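Local coordinates for protein uncharacterized HTH-type transcriptional regulator ygaV (PDB 3CUO) that regulates large-scale gene expression in response to sulfide, binding DNA as both a repressor and an activator of transcription, at residues 70-74 / 75-79; 57-60 / 61-64; 23-26 / 27-30; 2-5 / 6-10; 41-44 / 45-49. One frame throughout, in Å; residues are numbered along the deposited sequence.

Interaction 1: residues 70-74 / 75-79; sequences SQRDA and QRILY
Asp73 and Arg76 meet across the turn through side chain and backbone. OD1 of Asp73 takes two backbone N-H groups. Arg76 N reaches Asp73 OD1 at 2.8 Å, nearly in line with the C-O bond. Gln75 N comes to Asp73 OD1 at 2.9 Å, but from above the carboxylate plane. The side chain can curl over the turn because CG of Asp73 sits between its own N and carbonyl carbon (chi1 66°). The other oxygen, OD2 of Asp73, forms a salt bridge with Arg76, 3.1 Å from NH2. OD2 lies over the centre of one guanidinium face, so the pairing is by charge and no N-H points at it. CD1 of Leu78 lies against the opposite face, toward its rim. Asp73 N also bonds back to Arg76 O at 3.0 Å, which closes the turn. These residues join strands 68-72 and 77-81 into the beta hairpin, or wing, of a winged helix-turn-helix domain of the ArsR family. Gln71 and Leu78 form an antiparallel hydrogen-bonded pair, with Gln71 N to Leu78 O at 2.8 Å and Leu78 N to Gln71 O returning. Ser70, Arg72, Ile77 and Tyr79 share one face of the hairpin. There CG1 of Ile77 lies beside CG of Arg72 at 3.4 Å, and CG2 of Ile77 touches CB of Ser70 at 3.6 Å. CB of Ser70 also meets the Tyr79 ring obliquely, 3.8 Å from CD1. The Ser70 hydroxyl is hydrogen-bonded to Arg63 of helix 52-64, and Tyr79 packs on Leu59 of that helix.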
loop_
_atom_site.group_PDB
_atom_site.type_symbol
_atom_site.label_atom_id
_atom_site.label_comp_id
_atom_site.label_asym_id
_atom_site.label_seq_id
_atom_site.Cartn_x
_atom_site.Cartn_y
_atom_site.Cartn_z
ATOM N N SER A 70 -9.346 17.752 -7.760
ATOM C CA SER A 70 -10.403 18.559 -7.234
ATOM C C SER A 70 -10.947 19.528 -8.280
ATOM O O SER A 70 -10.251 19.965 -9.226
ATOM C CB SER A 70 -9.970 19.236 -5.920
ATOM O OG SER A 70 -8.908 20.136 -6.131
ATOM N N GLN A 71 -12.232 19.845 -8.125
ATOM C CA GLN A 71 -12.894 20.862 -8.937
ATOM C C GLN A 71 -13.535 21.876 -8.043
ATOM O O GLN A 71 -14.295 21.489 -7.161
ATOM C CB GLN A 71 -13.943 20.217 -9.841
ATOM C CG GLN A 71 -13.393 19.017 -10.659
ATOM C CD GLN A 71 -12.980 19.341 -12.118
ATOM O OE1 GLN A 71 -13.717 20.036 -12.854
ATOM N NE2 GLN A 71 -11.843 18.793 -12.552
ATOM N N ARG A 72 -13.271 23.157 -8.279
ATOM C CA ARG A 72 -13.668 24.249 -7.404
ATOM C C ARG A 72 -14.506 25.295 -8.151
ATOM O O ARG A 72 -14.179 25.697 -9.264
ATOM C CB ARG A 72 -12.467 25.024 -6.793
ATOM C CG ARG A 72 -12.927 25.754 -5.529
ATOM C CD ARG A 72 -12.364 27.091 -5.217
ATOM N NE ARG A 72 -10.959 26.940 -4.905
ATOM C CZ ARG A 72 -10.222 27.891 -4.344
ATOM N NH1 ARG A 72 -10.772 29.056 -3.995
ATOM N NH2 ARG A 72 -8.930 27.671 -4.143
ATOM N N ASP A 73 -15.552 25.746 -7.495
ATOM C CA ASP A 73 -16.355 26.891 -7.980
ATOM C C ASP A 73 -16.575 27.844 -6.807
ATOM O O ASP A 73 -15.919 27.706 -5.770
ATOM C CB ASP A 73 -17.644 26.403 -8.641
ATOM C CG ASP A 73 -18.617 25.721 -7.664
ATOM O OD1 ASP A 73 -18.447 25.758 -6.438
ATOM O OD2 ASP A 73 -19.583 25.130 -8.148
ATOM N N ALA A 74 -17.466 28.807 -6.945
ATOM C CA ALA A 74 -17.693 29.791 -5.872
ATOM C C ALA A 74 -18.224 29.157 -4.613
ATOM O O ALA A 74 -18.043 29.715 -3.541
ATOM C CB ALA A 74 -18.658 30.876 -6.302
ATOM N N GLN A 75 -18.873 28.001 -4.720
ATOM C CA GLN A 75 -19.587 27.448 -3.605
ATOM C C GLN A 75 -18.879 26.291 -2.908
ATOM O O GLN A 75 -18.974 26.169 -1.693
ATOM C CB GLN A 75 -20.983 27.009 -4.075
ATOM C CG GLN A 75 -21.797 28.084 -4.811
ATOM C CD GLN A 75 -21.951 29.408 -4.039
ATOM O OE1 GLN A 75 -22.035 30.488 -4.646
ATOM N NE2 GLN A 75 -21.992 29.327 -2.706
ATOM N N ARG A 76 -18.205 25.423 -3.664
ATOM C CA ARG A 76 -17.694 24.171 -3.131
ATOM C C ARG A 76 -16.498 23.649 -3.937
ATOM O O ARG A 76 -16.240 24.122 -5.046
ATOM C CB ARG A 76 -18.811 23.117 -3.191
ATOM C CG ARG A 76 -19.665 23.326 -4.479
ATOM C CD ARG A 76 -20.186 22.017 -5.063
ATOM N NE ARG A 76 -20.654 22.138 -6.469
ATOM C CZ ARG A 76 -19.892 22.180 -7.570
ATOM N NH1 ARG A 76 -18.530 22.189 -7.530
ATOM N NH2 ARG A 76 -20.507 22.215 -8.760
ATOM N N ILE A 77 -15.780 22.732 -3.304
ATOM C CA ILE A 77 -14.746 21.906 -3.907
ATOM C C ILE A 77 -15.234 20.489 -3.839
ATOM O O ILE A 77 -15.678 20.006 -2.763
ATOM C CB ILE A 77 -13.381 21.993 -3.177
ATOM C CG1 ILE A 77 -12.912 23.426 -3.016
ATOM C CG2 ILE A 77 -12.293 21.122 -3.847
ATOM C CD1 ILE A 77 -12.556 23.741 -1.593
ATOM N N LEU A 78 -15.081 19.805 -4.956
ATOM C CA LEU A 78 -15.439 18.415 -5.106
ATOM C C LEU A 78 -14.198 17.627 -5.529
ATOM O O LEU A 78 -13.392 18.120 -6.292
ATOM C CB LEU A 78 -16.499 18.296 -6.211
ATOM C CG LEU A 78 -17.766 19.170 -6.079
ATOM C CD1 LEU A 78 -18.700 18.989 -7.292
ATOM C CD2 LEU A 78 -18.529 18.893 -4.743
ATOM N N TYR A 79 -14.119 16.366 -5.088
ATOM C CA TYR A 79 -13.005 15.543 -5.241
ATOM C C TYR A 79 -13.376 14.265 -6.010
ATOM O O TYR A 79 -14.507 13.759 -5.899
ATOM C CB TYR A 79 -12.431 15.173 -3.844
ATOM C CG TYR A 79 -12.039 16.380 -3.006
ATOM C CD1 TYR A 79 -10.743 16.844 -3.011
ATOM C CD2 TYR A 79 -12.964 17.045 -2.235
ATOM C CE1 TYR A 79 -10.388 17.946 -2.272
ATOM C CE2 TYR A 79 -12.603 18.170 -1.496
ATOM C CZ TYR A 79 -11.290 18.589 -1.526
ATOM O OH TYR A 79 -10.845 19.673 -0.770
#

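Interaction 2: residues 57-60 / 61-64; sequences QHLA and RMRD
Met62 N bonds to His58 O at 2.9 Å, nearly straight (166°). Arg63 N reaches Leu59 O, also at 2.9 Å. Asp64 N to Ala60 O and Arg61 N to Gln57 O complete the helical set. The Arg61 side chain runs back along the helix, extended from CG to NE. Its guanidinium ends near Gln57 and His58. CB of Gln57 lies over one face, toward the rim, 3.7 Å from Arg61 NH2. Arg61 NH1 stands over a face of the His58 ring, offset toward the rim, 3.7 Å from His58 ND1, with the two planes 74° apart. Met62 bends at its last torsion (chi3 -78°), which turns CE back to 3.6 Å from His58 O. Met62 CE also lies 4.5 Å from CD2 of Leu59. Both residues pack on Ile29. NH2 of Arg63 lies 4.0 Å from CB of Ala60, and NH1 is turned to Ser70 of the wing. This is the second helix of the predicted helix-turn-helix, probably the recognition helix. ND1 of His58 accepts from Arg26 NE of helix 24-33. The ring is therefore probably neutral, which would ease its place beside Arg61 and Arg26, whose like charges lie close.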
loop_
_atom_site.group_PDB
_atom_site.type_symbol
_atom_site.label_atom_id
_atom_site.label_comp_id
_atom_site.label_asym_id
_atom_site.label_seq_id
_atom_site.Cartn_x
_atom_site.Cartn_y
_atom_site.Cartn_z
ATOM N N GLN A 57 -7.627 18.223 5.208
ATOM C CA GLN A 57 -6.161 18.045 5.202
ATOM C C GLN A 57 -5.765 16.761 4.557
ATOM O O GLN A 57 -4.837 16.773 3.818
ATOM C CB GLN A 57 -5.509 18.062 6.616
ATOM C CG GLN A 57 -4.968 19.420 7.009
ATOM C CD GLN A 57 -4.899 19.599 8.499
ATOM O OE1 GLN A 57 -5.037 20.730 9.037
ATOM N NE2 GLN A 57 -4.738 18.488 9.199
ATOM N N HIS A 58 -6.426 15.653 4.878
ATOM C CA HIS A 58 -6.174 14.377 4.195
ATOM C C HIS A 58 -6.389 14.588 2.672
ATOM O O HIS A 58 -5.556 14.238 1.868
ATOM C CB HIS A 58 -7.084 13.231 4.695
ATOM C CG HIS A 58 -6.712 12.661 6.055
ATOM N ND1 HIS A 58 -5.655 11.796 6.255
ATOM C CD2 HIS A 58 -7.322 12.770 7.254
ATOM C CE1 HIS A 58 -5.606 11.421 7.522
ATOM N NE2 HIS A 58 -6.609 12.002 8.153
ATOM N N LEU A 59 -7.501 15.167 2.287
ATOM C CA LEU A 59 -7.759 15.426 0.851
ATOM C C LEU A 59 -6.669 16.225 0.123
ATOM O O LEU A 59 -6.298 15.864 -0.994
ATOM C CB LEU A 59 -9.082 16.159 0.687
ATOM C CG LEU A 59 -10.239 15.225 1.017
ATOM C CD1 LEU A 59 -11.481 16.032 1.391
ATOM C CD2 LEU A 59 -10.484 14.204 -0.112
ATOM N N ALA A 60 -6.210 17.317 0.743
ATOM C CA ALA A 60 -5.154 18.188 0.189
ATOM C C ALA A 60 -3.877 17.445 0.034
ATOM O O ALA A 60 -3.220 17.494 -1.020
ATOM C CB ALA A 60 -4.946 19.482 1.070
ATOM N N ARG A 61 -3.550 16.634 1.047
ATOM C CA ARG A 61 -2.364 15.824 0.954
ATOM C C ARG A 61 -2.485 14.732 -0.118
ATOM O O ARG A 61 -1.545 14.524 -0.845
ATOM C CB ARG A 61 -1.987 15.202 2.334
ATOM C CG ARG A 61 -1.975 16.228 3.520
ATOM C CD ARG A 61 -1.410 15.561 4.775
ATOM N NE ARG A 61 -1.780 16.137 6.093
ATOM C CZ ARG A 61 -2.483 15.498 7.058
ATOM N NH1 ARG A 61 -2.993 14.272 6.899
ATOM N NH2 ARG A 61 -2.735 16.136 8.205
ATOM N N MET A 62 -3.613 14.042 -0.224
ATOM C CA MET A 62 -3.757 13.039 -1.271
ATOM C C MET A 62 -3.732 13.649 -2.684
ATOM O O MET A 62 -3.244 13.037 -3.614
ATOM C CB MET A 62 -5.038 12.237 -1.050
ATOM C CG MET A 62 -4.917 11.225 0.090
ATOM S SD MET A 62 -6.266 10.018 0.232
ATOM C CE MET A 62 -7.312 11.241 1.004
ATOM N N ARG A 63 -4.237 14.860 -2.827
ATOM C CA ARG A 63 -4.195 15.579 -4.140
ATOM C C ARG A 63 -2.748 15.873 -4.494
ATOM O O ARG A 63 -2.308 15.632 -5.605
ATOM C CB ARG A 63 -5.010 16.876 -4.071
ATOM C CG ARG A 63 -5.154 17.579 -5.472
ATOM C CD ARG A 63 -5.892 18.860 -5.382
ATOM N NE ARG A 63 -5.378 19.714 -4.319
ATOM C CZ ARG A 63 -6.118 20.392 -3.451
ATOM N NH1 ARG A 63 -7.442 20.356 -3.498
ATOM N NH2 ARG A 63 -5.520 21.094 -2.512
ATOM N N ASP A 64 -2.029 16.431 -3.527
ATOM C CA ASP A 64 -0.585 16.666 -3.648
ATOM C C ASP A 64 0.215 15.423 -3.958
ATOM O O ASP A 64 1.179 15.521 -4.631
ATOM C CB ASP A 64 0.017 17.206 -2.374
ATOM C CG ASP A 64 -0.318 18.624 -2.130
ATOM O OD1 ASP A 64 -0.508 19.420 -3.091
ATOM O OD2 ASP A 64 -0.348 18.949 -0.921
#

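Interaction 3: residues 23-26 / 27-30; sequences HPKR and LLIL
Leu27 N to His23 O (3.1 Å) is the first of four consecutive i to i+4 backbone bonds across the contact, followed by Leu28 to Pro24, Ile29 to Lys25 and Leu30 to Arg26. They form the opening turns of helix 24-33, which packs against both helices of the predicted helix-turn-helix in this ArsR-family domain. His23 is the N-cap. Its side chain has CG opposite the backbone N (chi1 -174°), and the ring swings back over the first turn. ND1 of His23 then accepts Lys25 N at 3.0 Å, with the donor close to the ring plane. The two rings of His23 and His58 meet edge-to-face (T-shaped). Pro24 takes the first helix position, where no N-H is needed. Arg26 is stretched out and leaves the helix for other partners. NH1 bonds to Ala20 O, and NE is turned to His58. The following side chains fold against the carbonyls one turn back. CG of Leu28 rests 3.4 Å from Pro24 O, and CG of Leu30 rests 3.3 Å from Arg26 O. Ile29 faces Leu59 and Met62, Leu30 faces Ile90, and Leu28 packs on Leu4 of the second subunit. The Lys25 chain is bent at chi2 and chi4. CD of Lys25, lying alongside Leu28 and pointing the same way, comes 4.1 Å from Leu28 CD1.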
loop_
_atom_site.group_PDB
_atom_site.type_symbol
_atom_site.label_atom_id
_atom_site.label_comp_id
_atom_site.label_asym_id
_atom_site.label_seq_id
_atom_site.Cartn_x
_atom_site.Cartn_y
_atom_site.Cartn_z
ATOM N N HIS A 23 -3.571 4.950 5.472
ATOM C CA HIS A 23 -4.334 5.481 6.610
ATOM C C HIS A 23 -5.746 4.956 6.431
ATOM O O HIS A 23 -6.208 4.878 5.297
ATOM C CB HIS A 23 -4.293 6.986 6.618
ATOM C CG HIS A 23 -4.921 7.607 7.838
ATOM N ND1 HIS A 23 -6.277 7.556 8.101
ATOM C CD2 HIS A 23 -4.365 8.327 8.841
ATOM C CE1 HIS A 23 -6.519 8.153 9.249
ATOM N NE2 HIS A 23 -5.382 8.661 9.701
ATOM N N PRO A 24 -6.358 4.417 7.521
ATOM C CA PRO A 24 -7.657 3.817 7.330
ATOM C C PRO A 24 -8.738 4.769 6.787
ATOM O O PRO A 24 -9.578 4.369 5.993
ATOM C CB PRO A 24 -8.038 3.325 8.769
ATOM C CG PRO A 24 -7.018 3.942 9.670
ATOM C CD PRO A 24 -5.852 4.256 8.914
ATOM N N LYS A 25 -8.747 5.995 7.259
ATOM C CA LYS A 25 -9.751 6.962 6.863
ATOM C C LYS A 25 -9.502 7.425 5.414
ATOM O O LYS A 25 -10.448 7.685 4.686
ATOM C CB LYS A 25 -9.740 8.146 7.833
ATOM C CG LYS A 25 -10.023 7.789 9.292
ATOM C CD LYS A 25 -11.377 7.155 9.445
ATOM C CE LYS A 25 -11.726 6.833 10.939
ATOM N NZ LYS A 25 -10.563 6.165 11.550
ATOM N N ARG A 26 -8.234 7.487 5.006
ATOM C CA ARG A 26 -7.905 7.703 3.602
ATOM C C ARG A 26 -8.419 6.554 2.724
ATOM O O ARG A 26 -8.915 6.788 1.673
ATOM C CB ARG A 26 -6.426 7.894 3.419
ATOM C CG ARG A 26 -5.878 9.099 4.055
ATOM C CD ARG A 26 -4.507 9.374 3.506
ATOM N NE ARG A 26 -4.003 10.593 4.098
ATOM C CZ ARG A 26 -2.833 11.145 3.816
ATOM N NH1 ARG A 26 -2.045 10.640 2.923
ATOM N NH2 ARG A 26 -2.463 12.248 4.425
ATOM N N LEU A 27 -8.381 5.316 3.190
ATOM C CA LEU A 27 -8.968 4.229 2.419
ATOM C C LEU A 27 -10.456 4.347 2.297
ATOM O O LEU A 27 -10.993 4.075 1.233
ATOM C CB LEU A 27 -8.651 2.812 3.002
ATOM C CG LEU A 27 -7.224 2.344 2.835
ATOM C CD1 LEU A 27 -7.117 0.964 3.506
ATOM C CD2 LEU A 27 -6.690 2.302 1.343
ATOM N N LEU A 28 -11.136 4.704 3.368
ATOM C CA LEU A 28 -12.614 4.917 3.291
ATOM C C LEU A 28 -12.946 6.014 2.326
ATOM O O LEU A 28 -13.867 5.905 1.508
ATOM C CB LEU A 28 -13.165 5.279 4.677
ATOM C CG LEU A 28 -12.925 4.309 5.811
ATOM C CD1 LEU A 28 -13.624 4.722 7.090
ATOM C CD2 LEU A 28 -13.412 2.938 5.328
ATOM N N ILE A 29 -12.151 7.068 2.357
ATOM C CA ILE A 29 -12.320 8.217 1.399
ATOM C C ILE A 29 -12.225 7.745 -0.035
ATOM O O ILE A 29 -13.113 8.057 -0.899
ATOM C CB ILE A 29 -11.298 9.322 1.653
ATOM C CG1 ILE A 29 -11.635 10.160 2.872
ATOM C CG2 ILE A 29 -11.128 10.325 0.412
ATOM C CD1 ILE A 29 -10.417 11.090 3.303
ATOM N N LEU A 30 -11.135 7.060 -0.328
ATOM C CA LEU A 30 -10.878 6.499 -1.674
ATOM C C LEU A 30 -11.932 5.495 -2.073
ATOM O O LEU A 30 -12.378 5.549 -3.191
ATOM C CB LEU A 30 -9.466 5.935 -1.794
ATOM C CG LEU A 30 -8.323 6.890 -1.531
ATOM C CD1 LEU A 30 -6.994 6.127 -1.444
ATOM C CD2 LEU A 30 -8.227 7.985 -2.587
#

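Interaction 4: residues 2-5 / 6-10; sequences TELA and QLQAS
Thr2 and Gln6 sit one turn apart, and their side chains cross at an angle. The methyl CG2 of Thr2 faces the end of Gln6, 4.0 Å from CD. It gets there because it lies opposite its own backbone N, while OG1 stands beside that N. The Gln6 chain is extended beyond CG and runs back over the Thr2 carbonyl, with CG 3.2 Å from Thr2 O. The backbone ties the same two residues, Gln6 N to Thr2 O at 3.0 Å. Replacing Gln6 by an alanine would probably uncover that carbonyl and leave the Thr2 methyl without its neighbour. Leu4 and Gln8 make the second crossing. CG of Gln8 stands between its own N and carbonyl carbon (chi1 64°), and the straight chain beyond carries the amide across the isobutyl group of Leu4. OE1 of Gln8 comes 3.7 Å from CG of Leu4, while CB of Gln8 lies 3.1 Å from Leu4 O. Gln8 N bonds to Leu4 O at 2.9 Å. Between the two crossings, Leu7 N bonds to Glu3 O at 3.1 Å. Glu3 itself turns to the second subunit, where OE2 forms a salt bridge with Lys94 of that chain. Leu4 packs on Ile47 of the second subunit, and Leu7 on Cys31 of the second subunit. This is a short amphipathic N-terminal helix, whose buried leucines lie against the partner chain, as expected of an arm that joins a dimer.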
loop_
_atom_site.group_PDB
_atom_site.type_symbol
_atom_site.label_atom_id
_atom_site.label_comp_id
_atom_site.label_asym_id
_atom_site.label_seq_id
_atom_site.Cartn_x
_atom_site.Cartn_y
_atom_site.Cartn_z
ATOM N N THR A 2 12.329 -11.863 -11.329
ATOM C CA THR A 2 11.505 -11.208 -12.340
ATOM C C THR A 2 10.660 -10.099 -11.750
ATOM O O THR A 2 10.527 -9.026 -12.378
ATOM C CB THR A 2 10.575 -12.202 -13.039
ATOM O OG1 THR A 2 11.369 -13.212 -13.642
ATOM C CG2 THR A 2 9.740 -11.527 -14.109
ATOM N N GLU A 3 10.067 -10.333 -10.566
ATOM C CA GLU A 3 9.292 -9.284 -9.935
ATOM C C GLU A 3 10.207 -8.128 -9.617
ATOM O O GLU A 3 9.834 -6.958 -9.750
ATOM C CB GLU A 3 8.634 -9.732 -8.611
ATOM C CG GLU A 3 7.357 -10.491 -8.759
ATOM C CD GLU A 3 7.529 -11.882 -9.381
ATOM O OE1 GLU A 3 8.602 -12.515 -9.276
ATOM O OE2 GLU A 3 6.533 -12.360 -9.955
ATOM N N LEU A 4 11.396 -8.462 -9.128
ATOM C CA LEU A 4 12.356 -7.448 -8.770
ATOM C C LEU A 4 12.726 -6.627 -10.008
ATOM O O LEU A 4 12.780 -5.391 -9.945
ATOM C CB LEU A 4 13.597 -8.091 -8.145
ATOM C CG LEU A 4 14.634 -7.068 -7.715
ATOM C CD1 LEU A 4 14.046 -6.193 -6.682
ATOM C CD2 LEU A 4 15.927 -7.700 -7.216
ATOM N N ALA A 5 13.008 -7.306 -11.123
ATOM C CA ALA A 5 13.426 -6.642 -12.353
ATOM C C ALA A 5 12.299 -5.734 -12.936
ATOM O O ALA A 5 12.544 -4.628 -13.460
ATOM C CB ALA A 5 13.900 -7.696 -13.355
ATOM N N GLN A 6 11.039 -6.135 -12.781
ATOM C CA GLN A 6 9.957 -5.323 -13.349
ATOM C C GLN A 6 9.671 -4.101 -12.507
ATOM O O GLN A 6 9.371 -3.029 -13.050
ATOM C CB GLN A 6 8.696 -6.141 -13.454
ATOM C CG GLN A 6 8.773 -7.278 -14.467
ATOM C CD GLN A 6 7.588 -8.215 -14.273
ATOM O OE1 GLN A 6 7.514 -8.975 -13.281
ATOM N NE2 GLN A 6 6.629 -8.136 -15.203
ATOM N N LEU A 7 9.806 -4.226 -11.187
ATOM C CA LEU A 7 9.356 -3.185 -10.348
ATOM C C LEU A 7 10.431 -2.340 -9.761
ATOM O O LEU A 7 10.126 -1.312 -9.152
ATOM C CB LEU A 7 8.513 -3.821 -9.191
ATOM C CG LEU A 7 7.378 -3.064 -8.564
ATOM C CD1 LEU A 7 6.450 -2.593 -9.636
ATOM C CD2 LEU A 7 6.709 -4.011 -7.508
ATOM N N GLN A 8 11.690 -2.749 -9.826
ATOM C CA GLN A 8 12.660 -2.038 -9.006
ATOM C C GLN A 8 12.844 -0.591 -9.391
ATOM O O GLN A 8 13.005 0.268 -8.519
ATOM C CB GLN A 8 14.026 -2.756 -8.941
ATOM C CG GLN A 8 14.777 -2.876 -10.243
ATOM C CD GLN A 8 16.038 -3.739 -10.053
ATOM O OE1 GLN A 8 16.414 -4.052 -8.919
ATOM N NE2 GLN A 8 16.697 -4.095 -11.154
ATOM N N ALA A 9 12.814 -0.296 -10.689
ATOM C CA ALA A 9 12.913 1.109 -11.139
ATOM C C ALA A 9 11.723 1.950 -10.707
ATOM O O ALA A 9 11.778 3.161 -10.802
ATOM C CB ALA A 9 13.050 1.156 -12.632
ATOM N N SER A 10 10.656 1.308 -10.218
ATOM C CA SER A 10 9.406 1.973 -9.805
ATOM C C SER A 10 9.148 1.925 -8.313
ATOM O O SER A 10 8.060 2.365 -7.817
ATOM C CB SER A 10 8.228 1.250 -10.459
ATOM O OG SER A 10 8.150 1.565 -11.807
#

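Interaction 5: residues 41-44 / 45-49; sequences AGEL and TRITG
Thr45 grips the carbonyl of Ala41 twice. Thr45 N bonds to Ala41 O at 2.7 Å. OG1 of Thr45 donates to Ala41 O at 2.9 Å, from above the carbonyl plane. OG1 can reach it because it lies beside its own N (chi1 -68°). OG1 is also hydrogen-bonded to Thr55 OG1 of helix 52-64. A valine in place of Thr45 would probably leave Ala41 O with the backbone bond alone and Thr55 without its hydroxyl partner. Leu44 O also takes two backbone donors: Thr48 N at 2.9 Å, and Ile47 N at 3.0 Å from well above the plane. The i to i+3 bond from Ile47 is consistent with a tighter last turn; its bond to Glu43 O is weak. Gly49 leaves the helix with positive phi. Glu43 is extended, with Ile47 alongside, Ile47 CD1 4.1 Å from Glu43 CG. Arg46 crosses over, Arg46 NH2 3.9 Å from Glu43 CG. Thr48 OG1 bonds to Leu50 N. Leu44 packs on Met32 and Leu59. This is the first helix of the predicted helix-turn-helix. Glu43 OE2 and Arg46 NH2 are 4.4 Å apart, too far for a salt bridge, so their opposite charges probably attract only loosely.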
loop_
_atom_site.group_PDB
_atom_site.type_symbol
_atom_site.label_atom_id
_atom_site.label_comp_id
_atom_site.label_asym_id
_atom_site.label_seq_id
_atom_site.Cartn_x
_atom_site.Cartn_y
_atom_site.Cartn_z
ATOM N N ALA A 41 -16.162 17.522 0.458
ATOM C CA ALA A 41 -15.561 17.289 1.779
ATOM C C ALA A 41 -16.545 16.983 2.915
ATOM O O ALA A 41 -16.294 16.134 3.761
ATOM C CB ALA A 41 -14.665 18.447 2.139
ATOM N N GLY A 42 -17.664 17.708 2.982
ATOM C CA GLY A 42 -18.666 17.451 3.991
ATOM C C GLY A 42 -19.258 16.045 3.957
ATOM O O GLY A 42 -19.504 15.480 4.974
ATOM N N GLU A 43 -19.499 15.479 2.775
ATOM C CA GLU A 43 -19.975 14.072 2.702
ATOM C C GLU A 43 -18.871 13.124 3.219
ATOM O O GLU A 43 -19.119 12.174 3.982
ATOM C CB GLU A 43 -20.392 13.737 1.263
ATOM C CG GLU A 43 -20.992 12.325 1.148
ATOM C CD GLU A 43 -21.743 12.076 -0.186
ATOM O OE1 GLU A 43 -21.746 12.970 -1.068
ATOM O OE2 GLU A 43 -22.316 10.970 -0.339
ATOM N N LEU A 44 -17.633 13.427 2.884
ATOM C CA LEU A 44 -16.498 12.540 3.251
ATOM C C LEU A 44 -16.244 12.655 4.757
ATOM O O LEU A 44 -15.947 11.676 5.473
ATOM C CB LEU A 44 -15.272 12.907 2.418
ATOM C CG LEU A 44 -15.340 12.666 0.878
ATOM C CD1 LEU A 44 -14.265 13.320 0.030
ATOM C CD2 LEU A 44 -15.382 11.185 0.559
ATOM N N THR A 45 -16.422 13.867 5.268
ATOM C CA THR A 45 -16.310 14.121 6.690
ATOM C C THR A 45 -17.281 13.252 7.378
ATOM O O THR A 45 -16.969 12.611 8.360
ATOM C CB THR A 45 -16.579 15.648 7.036
ATOM O OG1 THR A 45 -15.504 16.405 6.511
ATOM C CG2 THR A 45 -16.695 15.863 8.545
ATOM N N ARG A 46 -18.497 13.233 6.870
ATOM C CA ARG A 46 -19.517 12.435 7.517
ATOM C C ARG A 46 -19.253 10.947 7.520
ATOM O O ARG A 46 -19.768 10.258 8.367
ATOM C CB ARG A 46 -20.889 12.651 6.875
ATOM C CG ARG A 46 -21.912 11.744 7.597
ATOM C CD ARG A 46 -23.336 11.936 7.259
ATOM N NE ARG A 46 -23.580 11.501 5.889
ATOM C CZ ARG A 46 -23.695 12.336 4.902
ATOM N NH1 ARG A 46 -23.546 13.607 5.179
ATOM N NH2 ARG A 46 -23.902 11.933 3.662
ATOM N N ILE A 47 -18.484 10.426 6.562
ATOM C CA ILE A 47 -18.267 8.987 6.461
ATOM C C ILE A 47 -16.946 8.514 7.096
ATOM O O ILE A 47 -16.844 7.370 7.477
ATOM C CB ILE A 47 -18.359 8.530 4.986
ATOM C CG1 ILE A 47 -19.722 8.846 4.382
ATOM C CG2 ILE A 47 -18.148 7.077 4.890
ATOM C CD1 ILE A 47 -19.617 8.897 2.840
ATOM N N THR A 48 -15.959 9.394 7.225
ATOM C CA THR A 48 -14.734 9.092 7.950
ATOM C C THR A 48 -14.882 9.188 9.454
ATOM O O THR A 48 -14.045 8.652 10.196
ATOM C CB THR A 48 -13.653 10.069 7.595
ATOM O OG1 THR A 48 -14.054 11.424 7.938
ATOM C CG2 THR A 48 -13.379 9.968 6.087
ATOM N N GLY A 49 -15.902 9.908 9.911
ATOM C CA GLY A 49 -16.040 10.252 11.326
ATOM C C GLY A 49 -15.023 11.303 11.786
ATOM O O GLY A 49 -14.941 11.623 12.963
#

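In the fold
Interactions 2, 3 and 5 are partly buried helix turns that pack together in the DNA-binding domain. Interactions 2 and 5 hold the two helices of the predicted helix-turn-helix, meeting where Leu59 packs on Leu44. Interaction 3 touches both, largely polar toward interaction 2 and apolar toward interaction 5, where Ile29 meets Thr48. Interaction 1 is the surface contact, a hairpin held by strand pairing and a charged turn. It is tied to interaction 2 by Ser70 and Arg63. Interaction 4 stands apart, about 15 Å from interaction 2 at the nearest atoms in the same chain. Its buried leucines meet the second subunit instead, and interactions 3 and 5 touch that subunit as well.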